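GTPase-activating protein BEM3 (Saccharomyces cerevisiae S288C, PDB 6FSF) activates GTP hydrolysis by CDC42 and, less efficiently, RHO1, dampens the pheromone response through STE20, and binds phosphatidylinositol 3-phosphate. Local coordinates at residues K68-D73 with P114-L119. Numbering follows the deposited sequence.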
loop_
_atom_site.group_PDB
_atom_site.type_symbol
_atom_site.label_atom_id
_atom_site.label_comp_id
_atom_site.label_asym_id
_atom_site.label_seq_id
_atom_site.Cartn_x
_atom_site.Cartn_y
_atom_site.Cartn_z
ATOM N N LYS A 68 -3.087 -23.237 -2.106
ATOM C CA LYS A 68 -2.279 -24.290 -1.497
ATOM C C LYS A 68 -2.975 -25.643 -1.578
ATOM O O LYS A 68 -2.321 -26.678 -1.741
ATOM C CB LYS A 68 -1.973 -23.965 -0.034
ATOM C CG LYS A 68 -1.493 -22.554 0.254
ATOM C CD LYS A 68 -0.049 -22.330 -0.144
ATOM C CE LYS A 68 0.486 -21.068 0.523
ATOM N NZ LYS A 68 1.528 -20.390 -0.294
ATOM N N SER A 69 -4.305 -25.650 -1.482
ATOM C CA SER A 69 -5.076 -26.883 -1.382
ATOM C C SER A 69 -5.448 -27.475 -2.731
ATOM O O SER A 69 -5.654 -28.689 -2.821
ATOM C CB SER A 69 -6.349 -26.636 -0.567
ATOM O OG SER A 69 -6.945 -25.400 -0.925
ATOM N N HIS A 70 -5.551 -26.659 -3.776
ATOM C CA HIS A 70 -5.954 -27.154 -5.083
ATOM C C HIS A 70 -4.790 -27.306 -6.054
ATOM O O HIS A 70 -4.961 -27.941 -7.100
ATOM C CB HIS A 70 -7.022 -26.237 -5.692
ATOM C CG HIS A 70 -8.325 -26.262 -4.960
ATOM N ND1 HIS A 70 -8.473 -25.746 -3.692
ATOM C CD2 HIS A 70 -9.538 -26.746 -5.315
ATOM C CE1 HIS A 70 -9.724 -25.906 -3.297
ATOM N NE2 HIS A 70 -10.392 -26.509 -4.264
ATOM N N VAL A 71 -3.621 -26.751 -5.746
ATOM C CA VAL A 71 -2.413 -27.066 -6.503
ATOM C C VAL A 71 -1.295 -27.356 -5.507
ATOM O O VAL A 71 -0.415 -26.512 -5.317
ATOM C CB VAL A 71 -2.045 -25.938 -7.484
ATOM C CG1 VAL A 71 -2.538 -26.266 -8.870
ATOM C CG2 VAL A 71 -2.633 -24.616 -7.036
ATOM N N PRO A 72 -1.289 -28.519 -4.846
ATOM C CA PRO A 72 -0.221 -28.781 -3.868
ATOM C C PRO A 72 1.134 -29.021 -4.509
ATOM O O PRO A 72 2.159 -28.714 -3.889
ATOM C CB PRO A 72 -0.716 -30.036 -3.123
ATOM C CG PRO A 72 -2.165 -30.185 -3.489
ATOM C CD PRO A 72 -2.289 -29.599 -4.860
ATOM N N ASP A 73 1.177 -29.549 -5.733
ATOM C CA ASP A 73 2.439 -29.960 -6.337
ATOM C C ASP A 73 3.206 -28.823 -6.998
ATOM O O ASP A 73 4.357 -29.033 -7.396
ATOM C CB ASP A 73 2.195 -31.057 -7.373
ATOM C CG ASP A 73 1.873 -32.389 -6.739
ATOM O OD1 ASP A 73 2.217 -32.588 -5.558
ATOM O OD2 ASP A 73 1.284 -33.243 -7.434
ATOM N N PRO A 114 -4.806 -25.021 -13.092
ATOM C CA PRO A 114 -6.027 -25.766 -13.400
ATOM C C PRO A 114 -7.194 -24.821 -13.633
ATOM O O PRO A 114 -7.216 -23.690 -13.149
ATOM C CB PRO A 114 -6.243 -26.628 -12.153
ATOM C CG PRO A 114 -4.878 -26.818 -11.606
ATOM C CD PRO A 114 -4.145 -25.528 -11.877
ATOM N N LYS A 115 -8.175 -25.309 -14.394
ATOM C CA LYS A 115 -9.273 -24.454 -14.841
ATOM C C LYS A 115 -10.032 -23.844 -13.667
ATOM O O LYS A 115 -10.431 -22.674 -13.718
ATOM C CB LYS A 115 -10.218 -25.249 -15.737
ATOM C CG LYS A 115 -9.560 -25.778 -17.007
ATOM C CD LYS A 115 -10.572 -26.516 -17.869
ATOM C CE LYS A 115 -9.933 -27.117 -19.113
ATOM N NZ LYS A 115 -9.318 -26.080 -19.979
ATOM N N ASN A 116 -10.240 -24.617 -12.598
ATOM C CA ASN A 116 -10.960 -24.092 -11.440
ATOM C C ASN A 116 -10.143 -23.030 -10.707
ATOM O O ASN A 116 -10.685 -22.000 -10.286
ATOM C CB ASN A 116 -11.333 -25.235 -10.496
ATOM C CG ASN A 116 -10.146 -26.114 -10.149
ATOM O OD1 ASN A 116 -9.291 -26.387 -10.994
ATOM N ND2 ASN A 116 -10.087 -26.560 -8.902
ATOM N N VAL A 117 -8.836 -23.256 -10.554
ATOM C CA VAL A 117 -8.003 -22.314 -9.813
ATOM C C VAL A 117 -7.818 -21.022 -10.599
ATOM O O VAL A 117 -7.857 -19.924 -10.034
ATOM C CB VAL A 117 -6.649 -22.958 -9.464
ATOM C CG1 VAL A 117 -5.824 -22.018 -8.597
ATOM C CG2 VAL A 117 -6.855 -24.298 -8.774
ATOM N N GLY A 118 -7.605 -21.133 -11.912
ATOM C CA GLY A 118 -7.439 -19.941 -12.726
ATOM C C GLY A 118 -8.663 -19.047 -12.705
ATOM O O GLY A 118 -8.547 -17.819 -12.696
ATOM N N LEU A 119 -9.852 -19.651 -12.691
ATOM C CA LEU A 119 -11.075 -18.861 -12.608
ATOM C C LEU A 119 -11.173 -18.138 -11.271
ATOM O O LEU A 119 -11.562 -16.965 -11.220
ATOM C CB LEU A 119 -12.294 -19.759 -12.826
ATOM C CG LEU A 119 -13.659 -19.128 -12.543
ATOM C CD1 LEU A 119 -14.008 -18.070 -13.583
ATOM C CD2 LEU A 119 -14.735 -20.198 -12.472
#
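V71, H70 and V117 make up most of a small, largely apolar contact in the PX domain of the tandem PX-PH fragment, where the C-terminal end of helix 57-70 meets the N-terminal end of helix 115-125. V71 is the first residue to leave helical geometry after helix 57-70, and P114 occupies the N-cap position of helix 115-125; the end of one helix thus lies beside the start of the other. The CG1 methyl of V71 lies against the pyrrolidine ring of P114, touching both CG and CD; the 3.5 Å approach of V71 CG1 to P114 CD is slightly tighter than an ordinary carbon contact. The other V71 methyl, CG2, faces CG1 of V117 more loosely, at 4.4 Å. V117 is buried and presents its two methyls to different neighbours: with CG1 turned anti to the backbone N (chi1 -176°), CG2 is left to pack on H70 CB at 3.6 Å. Its side chain also touches Y66 and M67, one turn back along helix 57-70.

The imidazole of H70 sits at the exposed margin. It stacks with the ring of Y66, and ND1 is hydrogen-bonded to the Y66 carbonyl oxygen, two interactions that limit rotation of the ring. Toward helix 115-125 the ring offers carbon rather than nitrogen: CD2 approaches the amide of N116, whose plane is inclined 60° to the imidazole, and H70 CD2 ends 3.6 Å from N116 ND2.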